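Beta-galactosidase/beta-glucuronidase (Faecalibacterium prausnitzii L2-6, PDB 6MVF) binds FMN and probably hydrolyses beta-glucuronides, as a gut-bacterial member of glycoside hydrolase family 2. Local coordinates at residues I358-V363 / T372-E377; E408-H413 / G441-I446; R427-A432 / R445-E450. All coordinates share one frame; numbering follows the deposited sequence.

Contact 1: I358-V363 / T372-E377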
ATOM      1  N   ILE A 358     -35.135  -1.013  14.226  1.00 32.09           N
ATOM      2  CA  ILE A 358     -34.880  -0.300  15.478  1.00 32.60           C
ATOM      3  C   ILE A 358     -35.018  -1.302  16.620  1.00 31.70           C
ATOM      4  O   ILE A 358     -35.665  -2.341  16.436  1.00 32.28           O
ATOM      5  CB  ILE A 358     -35.847   0.880  15.657  1.00 35.81           C
ATOM      6  CG1 ILE A 358     -37.297   0.375  15.615  1.00 31.62           C
ATOM      7  CG2 ILE A 358     -35.597   1.959  14.614  1.00 30.47           C
ATOM      8  CD1 ILE A 358     -38.316   1.454  15.691  1.00 35.26           C
ATOM      9  N   PRO A 359     -34.430  -1.041  17.812  1.00 29.17           N
ATOM     10  CA  PRO A 359     -34.538  -2.002  18.929  1.00 32.10           C
ATOM     11  C   PRO A 359     -35.824  -1.881  19.739  1.00 28.00           C
ATOM     12  O   PRO A 359     -35.792  -1.922  20.966  1.00 34.53           O
ATOM     13  CB  PRO A 359     -33.313  -1.671  19.792  1.00 24.95           C
ATOM     14  CG  PRO A 359     -33.101  -0.219  19.550  1.00 25.64           C
ATOM     15  CD  PRO A 359     -33.515   0.065  18.126  1.00 24.90           C
ATOM     16  N   PHE A 360     -36.959  -1.727  19.064  1.00 34.31           N
ATOM     17  CA  PHE A 360     -38.286  -1.799  19.684  1.00 33.31           C
ATOM     18  C   PHE A 360     -38.610  -3.278  19.919  1.00 32.75           C
ATOM     19  O   PHE A 360     -39.257  -3.950  19.110  1.00 33.17           O
ATOM     20  CB  PHE A 360     -39.292  -1.108  18.772  1.00 33.76           C
ATOM     21  CG  PHE A 360     -40.645  -0.914  19.375  1.00 44.95           C
ATOM     22  CD1 PHE A 360     -40.831  -1.006  20.749  1.00 40.01           C
ATOM     23  CD2 PHE A 360     -41.748  -0.654  18.548  1.00 40.53           C
ATOM     24  CE1 PHE A 360     -42.093  -0.826  21.295  1.00 41.65           C
ATOM     25  CE2 PHE A 360     -43.012  -0.480  19.079  1.00 35.60           C
ATOM     26  CZ  PHE A 360     -43.192  -0.564  20.451  1.00 44.54           C
ATOM     27  N   ILE A 361     -38.129  -3.810  21.043  1.00 28.79           N
ATOM     28  CA  ILE A 361     -37.994  -5.252  21.208  1.00 32.62           C
ATOM     29  C   ILE A 361     -38.663  -5.738  22.494  1.00 38.43           C
ATOM     30  O   ILE A 361     -38.521  -5.124  23.560  1.00 37.40           O
ATOM     31  CB  ILE A 361     -36.504  -5.662  21.173  1.00 31.34           C
ATOM     32  CG1 ILE A 361     -36.338  -7.182  21.230  1.00 32.17           C
ATOM     33  CG2 ILE A 361     -35.727  -4.981  22.276  1.00 31.92           C
ATOM     34  CD1 ILE A 361     -35.096  -7.676  20.488  1.00 34.27           C
ATOM     35  N   SER A 362     -39.406  -6.846  22.374  1.00 33.80           N
ATOM     36  CA  SER A 362     -39.820  -7.730  23.469  1.00 34.57           C
ATOM     37  C   SER A 362     -40.980  -7.218  24.313  1.00 36.33           C
ATOM     38  O   SER A 362     -42.006  -7.895  24.414  1.00 38.86           O
ATOM     39  CB  SER A 362     -38.655  -8.032  24.407  1.00 32.17           C
ATOM     40  OG  SER A 362     -37.896  -9.125  23.946  1.00 39.21           O
ATOM     41  N   VAL A 363     -40.809  -6.057  24.945  1.00 35.64           N
ATOM     42  CA  VAL A 363     -41.670  -5.583  26.028  1.00 33.39           C
ATOM     43  C   VAL A 363     -42.022  -4.132  25.755  1.00 34.95           C
ATOM     44  O   VAL A 363     -41.154  -3.255  25.826  1.00 36.90           O
ATOM     45  CB  VAL A 363     -40.994  -5.705  27.401  1.00 35.43           C
ATOM     46  CG1 VAL A 363     -41.833  -4.987  28.448  1.00 27.08           C
ATOM     47  CG2 VAL A 363     -40.746  -7.173  27.769  1.00 24.87           C
ATOM     48  N   THR A 372     -41.738   8.658  22.449  1.00 41.41           N
ATOM     49  CA  THR A 372     -40.847   9.584  21.770  1.00 45.42           C
ATOM     50  C   THR A 372     -39.514   8.923  21.420  1.00 45.38           C
ATOM     51  O   THR A 372     -38.998   9.120  20.315  1.00 41.24           O
ATOM     52  CB  THR A 372     -40.656  10.828  22.630  1.00 41.42           C
ATOM     53  OG1 THR A 372     -41.889  11.558  22.641  1.00 38.94           O
ATOM     54  CG2 THR A 372     -39.521  11.718  22.085  1.00 34.51           C
ATOM     55  N   HIS A 373     -38.952   8.120  22.328  1.00 33.66           N
ATOM     56  CA  HIS A 373     -37.736   7.384  21.993  1.00 42.73           C
ATOM     57  C   HIS A 373     -37.909   6.576  20.708  1.00 46.44           C
ATOM     58  O   HIS A 373     -37.085   6.664  19.790  1.00 44.55           O
ATOM     59  CB  HIS A 373     -37.334   6.463  23.145  1.00 40.41           C
ATOM     60  CG  HIS A 373     -36.161   5.578  22.840  1.00 44.97           C
ATOM     61  ND1 HIS A 373     -34.909   5.789  23.379  1.00 46.77           N
ATOM     62  CD2 HIS A 373     -36.056   4.458  22.079  1.00 44.27           C
ATOM     63  CE1 HIS A 373     -34.080   4.853  22.949  1.00 45.65           C
ATOM     64  NE2 HIS A 373     -34.752   4.031  22.160  1.00 46.06           N
ATOM     65  N   VAL A 374     -38.979   5.779  20.623  1.00 37.02           N
ATOM     66  CA  VAL A 374     -39.106   4.851  19.503  1.00 35.77           C
ATOM     67  C   VAL A 374     -39.231   5.619  18.190  1.00 36.98           C
ATOM     68  O   VAL A 374     -38.530   5.320  17.215  1.00 33.11           O
ATOM     69  CB  VAL A 374     -40.278   3.877  19.740  1.00 38.12           C
ATOM     70  CG1 VAL A 374     -40.892   3.446  18.444  1.00 40.32           C
ATOM     71  CG2 VAL A 374     -39.809   2.636  20.521  1.00 33.17           C
ATOM     72  N   MET A 375     -40.083   6.656  18.160  1.00 38.55           N
ATOM     73  CA  MET A 375     -40.242   7.458  16.942  1.00 38.19           C
ATOM     74  C   MET A 375     -38.933   8.127  16.536  1.00 38.03           C
ATOM     75  O   MET A 375     -38.587   8.153  15.349  1.00 42.46           O
ATOM     76  CB  MET A 375     -41.335   8.525  17.115  1.00 38.38           C
ATOM     77  CG  MET A 375     -42.728   8.033  17.542  1.00 33.09           C
ATOM     78  SD  MET A 375     -43.533   6.926  16.379  1.00 35.95           S
ATOM     79  CE  MET A 375     -44.076   8.071  15.114  1.00 35.74           C
ATOM     80  N   GLU A 376     -38.196   8.695  17.499  1.00 40.92           N
ATOM     81  CA  GLU A 376     -36.932   9.349  17.165  1.00 36.03           C
ATOM     82  C   GLU A 376     -35.945   8.353  16.577  1.00 42.28           C
ATOM     83  O   GLU A 376     -35.250   8.657  15.593  1.00 34.45           O
ATOM     84  CB  GLU A 376     -36.326  10.000  18.396  1.00 34.40           C
ATOM     85  CG  GLU A 376     -37.181  11.051  19.041  1.00 44.16           C
ATOM     86  CD  GLU A 376     -37.053  12.402  18.396  1.00 50.88           C
ATOM     87  OE1 GLU A 376     -37.143  12.488  17.153  1.00 56.80           O
ATOM     88  OE2 GLU A 376     -36.864  13.388  19.139  1.00 58.95           O
ATOM     89  N   GLU A 377     -35.880   7.152  17.170  1.00 31.68           N
ATOM     90  CA  GLU A 377     -34.942   6.138  16.705  1.00 33.82           C
ATOM     91  C   GLU A 377     -35.279   5.684  15.293  1.00 39.52           C
ATOM     92  O   GLU A 377     -34.372   5.408  14.497  1.00 37.14           O
ATOM     93  CB  GLU A 377     -34.926   4.949  17.666  1.00 31.00           C
ATOM     94  CG  GLU A 377     -33.694   4.086  17.532  1.00 31.07           C
ATOM     95  CD  GLU A 377     -33.367   3.263  18.787  1.00 36.44           C
ATOM     96  OE1 GLU A 377     -34.299   2.826  19.508  1.00 44.45           O
ATOM     97  OE2 GLU A 377     -32.165   3.033  19.044  1.00 32.11           O
TER
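The Phe360 ring lies across Val374, whose CG2 methyl sits over one face toward the rim. CG2 is 4.0 Å from the centroid of the Phe360 ring and 22° off its normal, a CH-pi contact. The side chains cross at about a right angle. In Phe360, the centre of an inverse gamma turn, CG lies anti to the backbone N (chi1 -171°), which sets the ring against Val374. Ile358 packs against Val374 and Glu377, about one helical turn apart. Its CD1 approaches Val374 CG1 at 4.3 Å, and its CG2 rests against Glu377 O at 3.7 Å. Glu377 extends its chain to meet Pro359 from the opposite direction, with OE1 3.2 Å from Pro359 CD. A weak bond from His373 NE2, one turn back, reaches Glu377 OE1 at 2.9 Å. His373 ND1 is hydrogen-bonded to Glu113. Replacing Glu377 with alanine removes the carboxylate, which would probably cost His373 NE2 this weak bond and open a gap beside the Pro359 ring. The contact packs the loop after strand 353-357 onto helix 368-385 in the TIM barrel domain. Phe360 touches Leu416 on helix 407-423 and Ser397 on strand 391-398, while Ile358 reaches Met378 and Leu381 along helix 368-385.

Contact 2: E408-H413 / G441-I446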
ATOM      1  N   GLU A 408     -52.072   0.618  23.651  1.00 45.98           N
ATOM      2  CA  GLU A 408     -50.981   1.576  23.485  1.00 47.83           C
ATOM      3  C   GLU A 408     -49.907   1.030  22.547  1.00 46.80           C
ATOM      4  O   GLU A 408     -49.402   1.757  21.680  1.00 46.00           O
ATOM      5  CB  GLU A 408     -50.380   1.919  24.850  1.00 51.56           C
ATOM      6  CG  GLU A 408     -50.133   3.400  25.109  1.00 56.39           C
ATOM      7  CD  GLU A 408     -49.429   3.648  26.455  1.00 68.14           C
ATOM      8  OE1 GLU A 408     -48.302   4.195  26.457  1.00 65.50           O
ATOM      9  OE2 GLU A 408     -49.997   3.284  27.511  1.00 68.71           O
ATOM     10  N   LEU A 409     -49.558  -0.255  22.705  1.00 44.88           N
ATOM     11  CA  LEU A 409     -48.555  -0.899  21.860  1.00 42.64           C
ATOM     12  C   LEU A 409     -48.993  -0.931  20.402  1.00 46.34           C
ATOM     13  O   LEU A 409     -48.168  -0.766  19.495  1.00 41.94           O
ATOM     14  CB  LEU A 409     -48.284  -2.324  22.367  1.00 34.86           C
ATOM     15  CG  LEU A 409     -47.485  -3.379  21.579  1.00 31.19           C
ATOM     16  CD1 LEU A 409     -47.242  -4.570  22.478  1.00 34.37           C
ATOM     17  CD2 LEU A 409     -48.143  -3.877  20.280  1.00 37.55           C
ATOM     18  N   VAL A 410     -50.272  -1.219  20.154  1.00 42.68           N
ATOM     19  CA  VAL A 410     -50.751  -1.323  18.781  1.00 42.59           C
ATOM     20  C   VAL A 410     -50.712   0.041  18.098  1.00 41.10           C
ATOM     21  O   VAL A 410     -50.331   0.154  16.927  1.00 36.85           O
ATOM     22  CB  VAL A 410     -52.168  -1.938  18.758  1.00 38.57           C
ATOM     23  CG1 VAL A 410     -52.746  -1.883  17.361  1.00 35.36           C
ATOM     24  CG2 VAL A 410     -52.150  -3.372  19.275  1.00 36.52           C
ATOM     25  N   ASP A 411     -51.106   1.099  18.818  1.00 43.11           N
ATOM     26  CA  ASP A 411     -51.115   2.435  18.234  1.00 41.75           C
ATOM     27  C   ASP A 411     -49.715   2.866  17.856  1.00 39.97           C
ATOM     28  O   ASP A 411     -49.519   3.570  16.860  1.00 41.27           O
ATOM     29  CB  ASP A 411     -51.720   3.443  19.208  1.00 42.88           C
ATOM     30  CG  ASP A 411     -53.199   3.222  19.424  1.00 52.57           C
ATOM     31  OD1 ASP A 411     -53.802   2.483  18.614  1.00 55.91           O
ATOM     32  OD2 ASP A 411     -53.752   3.782  20.397  1.00 56.93           O
ATOM     33  N   THR A 412     -48.728   2.465  18.653  1.00 38.84           N
ATOM     34  CA  THR A 412     -47.352   2.803  18.335  1.00 41.96           C
ATOM     35  C   THR A 412     -46.929   2.142  17.027  1.00 38.11           C
ATOM     36  O   THR A 412     -46.205   2.743  16.226  1.00 34.15           O
ATOM     37  CB  THR A 412     -46.442   2.406  19.504  1.00 40.66           C
ATOM     38  OG1 THR A 412     -46.834   3.140  20.669  1.00 40.12           O
ATOM     39  CG2 THR A 412     -44.975   2.702  19.190  1.00 32.36           C
ATOM     40  N   HIS A 413     -47.422   0.928  16.762  1.00 36.77           N
ATOM     41  CA  HIS A 413     -47.076   0.282  15.500  1.00 38.22           C
ATOM     42  C   HIS A 413     -47.732   0.979  14.315  1.00 34.68           C
ATOM     43  O   HIS A 413     -47.142   1.035  13.238  1.00 41.73           O
ATOM     44  CB  HIS A 413     -47.425  -1.205  15.543  1.00 34.02           C
ATOM     45  CG  HIS A 413     -46.431  -2.034  16.308  1.00 36.30           C
ATOM     46  ND1 HIS A 413     -46.243  -1.907  17.668  1.00 41.10           N
ATOM     47  CD2 HIS A 413     -45.560  -2.986  15.898  1.00 35.56           C
ATOM     48  CE1 HIS A 413     -45.301  -2.748  18.065  1.00 42.41           C
ATOM     49  NE2 HIS A 413     -44.872  -3.418  17.010  1.00 35.53           N
ATOM     50  N   GLY A 441     -55.549 -11.137  14.444  1.00 38.91           N
ATOM     51  CA  GLY A 441     -55.436 -10.105  15.437  1.00 32.72           C
ATOM     52  C   GLY A 441     -54.801  -8.848  14.894  1.00 39.14           C
ATOM     53  O   GLY A 441     -54.393  -8.764  13.727  1.00 32.53           O
ATOM     54  N   PRO A 442     -54.711  -7.832  15.751  1.00 39.78           N
ATOM     55  CA  PRO A 442     -54.291  -6.508  15.290  1.00 35.39           C
ATOM     56  C   PRO A 442     -52.803  -6.386  14.993  1.00 42.48           C
ATOM     57  O   PRO A 442     -52.380  -5.308  14.559  1.00 40.91           O
ATOM     58  CB  PRO A 442     -54.691  -5.611  16.461  1.00 32.42           C
ATOM     59  CG  PRO A 442     -54.523  -6.509  17.649  1.00 37.23           C
ATOM     60  CD  PRO A 442     -55.008  -7.850  17.196  1.00 31.83           C
ATOM     61  N   MET A 443     -51.988  -7.427  15.213  1.00 38.33           N
ATOM     62  CA  MET A 443     -50.574  -7.320  14.854  1.00 34.94           C
ATOM     63  C   MET A 443     -50.303  -7.631  13.382  1.00 36.65           C
ATOM     64  O   MET A 443     -49.202  -7.342  12.895  1.00 40.26           O
ATOM     65  CB  MET A 443     -49.713  -8.227  15.742  1.00 33.07           C
ATOM     66  CG  MET A 443     -49.656  -7.798  17.218  1.00 35.99           C
ATOM     67  SD  MET A 443     -49.408  -6.019  17.467  1.00 54.88           S
ATOM     68  CE  MET A 443     -47.667  -5.853  17.029  1.00 36.54           C
ATOM     69  N   HIS A 444     -51.266  -8.174  12.650  1.00 28.85           N
ATOM     70  CA  HIS A 444     -51.081  -8.440  11.237  1.00 31.78           C
ATOM     71  C   HIS A 444     -51.672  -7.325  10.375  1.00 37.11           C
ATOM     72  O   HIS A 444     -52.487  -6.512  10.822  1.00 37.32           O
ATOM     73  CB  HIS A 444     -51.697  -9.781  10.877  1.00 27.94           C
ATOM     74  CG  HIS A 444     -51.241 -10.887  11.768  1.00 39.57           C
ATOM     75  ND1 HIS A 444     -49.960 -11.396  11.723  1.00 35.80           N
ATOM     76  CD2 HIS A 444     -51.886 -11.573  12.745  1.00 41.59           C
ATOM     77  CE1 HIS A 444     -49.838 -12.354  12.622  1.00 36.46           C
ATOM     78  NE2 HIS A 444     -50.992 -12.482  13.255  1.00 39.73           N
ATOM     79  N   ARG A 445     -51.222  -7.282   9.123  1.00 31.94           N
ATOM     80  CA  ARG A 445     -51.688  -6.329   8.124  1.00 38.39           C
ATOM     81  C   ARG A 445     -51.378  -4.878   8.489  1.00 36.71           C
ATOM     82  O   ARG A 445     -51.926  -3.956   7.868  1.00 41.91           O
ATOM     83  CB  ARG A 445     -53.195  -6.520   7.852  1.00 38.56           C
ATOM     84  CG  ARG A 445     -53.507  -7.987   7.650  1.00 34.65           C
ATOM     85  CD  ARG A 445     -54.880  -8.325   7.134  1.00 30.63           C
ATOM     86  NE  ARG A 445     -54.830  -9.683   6.585  1.00 36.52           N
ATOM     87  CZ  ARG A 445     -54.824 -10.787   7.334  1.00 34.93           C
ATOM     88  NH1 ARG A 445     -54.887 -10.671   8.653  1.00 27.72           N
ATOM     89  NH2 ARG A 445     -54.747 -11.996   6.779  1.00 23.96           N
ATOM     90  N   ILE A 446     -50.503  -4.643   9.467  1.00 32.88           N
ATOM     91  CA  ILE A 446     -50.020  -3.288   9.716  1.00 34.18           C
ATOM     92  C   ILE A 446     -48.939  -2.911   8.709  1.00 35.75           C
ATOM     93  O   ILE A 446     -48.979  -1.831   8.106  1.00 30.64           O
ATOM     94  CB  ILE A 446     -49.491  -3.148  11.157  1.00 38.47           C
ATOM     95  CG1 ILE A 446     -50.608  -3.300  12.186  1.00 34.74           C
ATOM     96  CG2 ILE A 446     -48.790  -1.802  11.335  1.00 34.00           C
ATOM     97  CD1 ILE A 446     -50.130  -3.086  13.612  1.00 38.92           C
TER
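Segment 408-413 is helical and faces a type I beta turn from Gly441 to His444, with Val410 CA 7.2 Å from Met443 CA. No hydrogen bond crosses the contact, which is held by side-chain packing. Met443 makes the largest share. Its chain bends at chi2 (-45°) and chi3 (-74°), which folds the thioether over toward the helix. The CE methyl then lies over one face of the His413 ring, 3.8 Å from the ring centroid and 16° off the normal. This is a CH-pi contact, set toward the NE2 and CD2 rim. Met443 SD stands above the same ring, but farther away. The sulfur instead packs on Leu409 CD2 at 3.8 Å, the two side chains crossing at about a right angle. Val410 CG2 adds a looser contact to Met443 SD and meets Pro442 CG at 4.3 Å. At the other end of the contact, Ile446 CD1 touches His413 CB at 3.8 Å, and its CG2 lies against the carbonyl oxygen of His413. The imidazole is fixed in its rotation by both nitrogens. ND1 donates to Leu409 O at 2.9 Å, one turn back in the helix, and NE2 is hydrogen-bonded to Ser397 on strand 391-398. The methionine therefore packs on a ring already held in place. The arrangement belongs to the TIM barrel. Helix 407-423 links the parallel barrel strands 391-398 and 428-433, a beta-alpha-beta unit, and its first turns are packed by the long connection from strand 428-433 to the next strand, 450-453.

Contact 3: R427-A432 / R445-E450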
ATOM      1  N   ARG A 427     -39.714   2.206   0.263  1.00 28.27           N
ATOM      2  CA  ARG A 427     -39.332   0.938   0.859  1.00 35.11           C
ATOM      3  C   ARG A 427     -40.516   0.282   1.560  1.00 28.91           C
ATOM      4  O   ARG A 427     -41.469   0.941   1.989  1.00 28.33           O
ATOM      5  CB  ARG A 427     -38.151   1.107   1.837  1.00 36.41           C
ATOM      6  CG  ARG A 427     -36.818   1.406   1.139  1.00 33.26           C
ATOM      7  CD  ARG A 427     -35.695   1.569   2.141  1.00 29.24           C
ATOM      8  NE  ARG A 427     -34.369   1.646   1.523  1.00 30.83           N
ATOM      9  CZ  ARG A 427     -33.780   2.771   1.132  1.00 27.12           C
ATOM     10  NH1 ARG A 427     -34.401   3.934   1.268  1.00 24.31           N
ATOM     11  NH2 ARG A 427     -32.565   2.727   0.605  1.00 28.12           N
ATOM     12  N   LEU A 428     -40.431  -1.043   1.650  1.00 25.28           N
ATOM     13  CA  LEU A 428     -41.422  -1.856   2.341  1.00 27.42           C
ATOM     14  C   LEU A 428     -41.173  -1.867   3.845  1.00 30.48           C
ATOM     15  O   LEU A 428     -40.026  -1.852   4.298  1.00 32.38           O
ATOM     16  CB  LEU A 428     -41.377  -3.280   1.792  1.00 23.76           C
ATOM     17  CG  LEU A 428     -41.661  -3.344   0.294  1.00 26.46           C
ATOM     18  CD1 LEU A 428     -41.461  -4.745  -0.204  1.00 25.55           C
ATOM     19  CD2 LEU A 428     -43.078  -2.833  -0.024  1.00 23.95           C
ATOM     20  N   THR A 429     -42.249  -1.899   4.625  1.00 31.80           N
ATOM     21  CA  THR A 429     -42.138  -2.105   6.064  1.00 34.75           C
ATOM     22  C   THR A 429     -42.377  -3.576   6.396  1.00 35.35           C
ATOM     23  O   THR A 429     -43.090  -4.288   5.679  1.00 35.34           O
ATOM     24  CB  THR A 429     -43.117  -1.214   6.840  1.00 35.62           C
ATOM     25  OG1 THR A 429     -44.461  -1.470   6.411  1.00 38.01           O
ATOM     26  CG2 THR A 429     -42.805   0.252   6.586  1.00 35.59           C
ATOM     27  N   THR A 430     -41.733  -4.036   7.469  1.00 33.78           N
ATOM     28  CA  THR A 430     -41.802  -5.425   7.901  1.00 27.66           C
ATOM     29  C   THR A 430     -41.896  -5.435   9.417  1.00 28.13           C
ATOM     30  O   THR A 430     -41.768  -4.397  10.072  1.00 25.29           O
ATOM     31  CB  THR A 430     -40.584  -6.259   7.420  1.00 30.29           C
ATOM     32  OG1 THR A 430     -40.819  -7.660   7.638  1.00 25.76           O
ATOM     33  CG2 THR A 430     -39.288  -5.865   8.161  1.00 26.01           C
ATOM     34  N   ILE A 431     -42.101  -6.633   9.966  1.00 28.22           N
ATOM     35  CA  ILE A 431     -42.201  -6.846  11.404  1.00 30.88           C
ATOM     36  C   ILE A 431     -41.762  -8.276  11.690  1.00 28.32           C
ATOM     37  O   ILE A 431     -41.904  -9.165  10.846  1.00 30.70           O
ATOM     38  CB  ILE A 431     -43.646  -6.547  11.910  1.00 32.69           C
ATOM     39  CG1 ILE A 431     -43.736  -6.677  13.432  1.00 27.85           C
ATOM     40  CG2 ILE A 431     -44.710  -7.429  11.185  1.00 23.54           C
ATOM     41  CD1 ILE A 431     -44.898  -5.944  14.001  1.00 26.68           C
ATOM     42  N   ALA A 432     -41.217  -8.510  12.880  1.00 29.11           N
ATOM     43  CA  ALA A 432     -40.848  -9.864  13.294  1.00 32.36           C
ATOM     44  C   ALA A 432     -41.701 -10.271  14.492  1.00 31.74           C
ATOM     45  O   ALA A 432     -41.613  -9.657  15.563  1.00 29.27           O
ATOM     46  CB  ALA A 432     -39.355  -9.960  13.616  1.00 31.52           C
ATOM     47  N   ARG A 445     -51.222  -7.282   9.123  1.00 31.94           N
ATOM     48  CA  ARG A 445     -51.688  -6.329   8.124  1.00 38.39           C
ATOM     49  C   ARG A 445     -51.378  -4.878   8.489  1.00 36.71           C
ATOM     50  O   ARG A 445     -51.926  -3.956   7.868  1.00 41.91           O
ATOM     51  CB  ARG A 445     -53.195  -6.520   7.852  1.00 38.56           C
ATOM     52  CG  ARG A 445     -53.507  -7.987   7.650  1.00 34.65           C
ATOM     53  CD  ARG A 445     -54.880  -8.325   7.134  1.00 30.63           C
ATOM     54  NE  ARG A 445     -54.830  -9.683   6.585  1.00 36.52           N
ATOM     55  CZ  ARG A 445     -54.824 -10.787   7.334  1.00 34.93           C
ATOM     56  NH1 ARG A 445     -54.887 -10.671   8.653  1.00 27.72           N
ATOM     57  NH2 ARG A 445     -54.747 -11.996   6.779  1.00 23.96           N
ATOM     58  N   ILE A 446     -50.503  -4.643   9.467  1.00 32.88           N
ATOM     59  CA  ILE A 446     -50.020  -3.288   9.716  1.00 34.18           C
ATOM     60  C   ILE A 446     -48.939  -2.911   8.709  1.00 35.75           C
ATOM     61  O   ILE A 446     -48.979  -1.831   8.106  1.00 30.64           O
ATOM     62  CB  ILE A 446     -49.491  -3.148  11.157  1.00 38.47           C
ATOM     63  CG1 ILE A 446     -50.608  -3.300  12.186  1.00 34.74           C
ATOM     64  CG2 ILE A 446     -48.790  -1.802  11.335  1.00 34.00           C
ATOM     65  CD1 ILE A 446     -50.130  -3.086  13.612  1.00 38.92           C
ATOM     66  N   THR A 447     -47.962  -3.797   8.520  1.00 31.36           N
ATOM     67  CA  THR A 447     -46.815  -3.556   7.656  1.00 32.88           C
ATOM     68  C   THR A 447     -47.010  -4.250   6.305  1.00 36.57           C
ATOM     69  O   THR A 447     -47.884  -5.104   6.139  1.00 34.40           O
ATOM     70  CB  THR A 447     -45.521  -4.025   8.343  1.00 36.67           C
ATOM     71  OG1 THR A 447     -45.604  -5.424   8.665  1.00 30.56           O
ATOM     72  CG2 THR A 447     -45.259  -3.213   9.634  1.00 25.72           C
ATOM     73  N   ASP A 448     -46.187  -3.850   5.325  1.00 36.41           N
ATOM     74  CA  ASP A 448     -46.319  -4.359   3.955  1.00 33.01           C
ATOM     75  C   ASP A 448     -46.029  -5.856   3.865  1.00 35.18           C
ATOM     76  O   ASP A 448     -46.610  -6.559   3.024  1.00 36.90           O
ATOM     77  CB  ASP A 448     -45.381  -3.604   2.996  1.00 31.00           C
ATOM     78  CG  ASP A 448     -45.598  -2.084   3.010  1.00 39.41           C
ATOM     79  OD1 ASP A 448     -46.767  -1.632   3.053  1.00 39.27           O
ATOM     80  OD2 ASP A 448     -44.588  -1.339   2.971  1.00 36.19           O
ATOM     81  N   VAL A 449     -45.108  -6.354   4.683  1.00 29.95           N
ATOM     82  CA  VAL A 449     -44.760  -7.766   4.731  1.00 28.25           C
ATOM     83  C   VAL A 449     -44.559  -8.114   6.202  1.00 31.90           C
ATOM     84  O   VAL A 449     -44.589  -7.241   7.076  1.00 28.58           O
ATOM     85  CB  VAL A 449     -43.506  -8.103   3.884  1.00 34.19           C
ATOM     86  CG1 VAL A 449     -43.729  -7.766   2.404  1.00 28.95           C
ATOM     87  CG2 VAL A 449     -42.267  -7.369   4.407  1.00 29.25           C
ATOM     88  N   GLU A 450     -44.385  -9.408   6.478  1.00 27.20           N
ATOM     89  CA  GLU A 450     -44.478  -9.918   7.844  1.00 31.67           C
ATOM     90  C   GLU A 450     -43.637 -11.177   7.968  1.00 30.52           C
ATOM     91  O   GLU A 450     -43.526 -11.962   7.022  1.00 29.52           O
ATOM     92  CB  GLU A 450     -45.924 -10.247   8.258  1.00 23.07           C
ATOM     93  CG  GLU A 450     -46.865  -9.053   8.338  1.00 30.51           C
ATOM     94  CD  GLU A 450     -48.213  -9.395   8.984  1.00 37.58           C
ATOM     95  OE1 GLU A 450     -48.226  -9.948  10.115  1.00 32.25           O
ATOM     96  OE2 GLU A 450     -49.265  -9.112   8.356  1.00 39.24           O
TER
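The Asp448 carboxylate is met from above its plane by the backbone of Thr429, with Thr429 N 2.9 Å from Asp448 OD2. The donor is 37° out of that plane, and the N-H points fairly straight at the oxygen. Leu428 lies by the same oxygen, with CD2 3.7 Å from Asp448 OD2. The Glu450 carboxylate is likewise approached from above its plane, by Arg445 N of its own segment; Glu450 OE1 is hydrogen-bonded to His433 and His444. Glu450 CG lies beside Ile431 CG2. Asp448 returns the first bond: its N donates to Thr429 OG1 at 3.1 Å. That hydroxyl sits between the backbone N and the carbonyl carbon (chi1 58°), on the side of Asp448. A third bond, Val449 N to Thr429 O at 3.1 Å, links the two backbones. Beyond it, Thr430 CA makes a CA-H...O contact of 3.4 Å with Val449 O. The same Val449 O takes a bond from Thr447 OG1 at 2.6 Å, within its own segment. Thr447 also packs on Ile431 CG2, and Val449 CG2 on Thr430. Outside the segments, Lys421 forms a salt bridge with Asp448 OD2 and Gln417 is hydrogen-bonded to Thr429 OG1, both from helix 407-423. The reciprocal Thr429-Asp448 pair thus joins the start of strand 428-433 to the chain entering strand 450-453, its parallel neighbour in the TIM barrel, and the lysine would probably favour a charged aspartate.

All three contacts lie within the TIM barrel domain and are mostly buried. Contact 2 lies farthest out, its centre about 25 Å from the centre of the chain, with exposed Pro442 at its rim. Contacts 1 and 2 rely mainly on apolar and CH-pi packing of a loop on a helix, with no hydrogen bond across. Contact 3, on a barrel strand, is bonded through backbone and polar side chains. Contacts 1 and 2 meet where Phe360 CE2 lies 3.4 Å from His413 CE1. Contacts 2 and 3 share Arg445 and Ile446, on the connection between strands 428-433 and 450-453, and helix 407-423 and strand 428-433 follow each other in the chain. Contacts 1 and 3 do not touch.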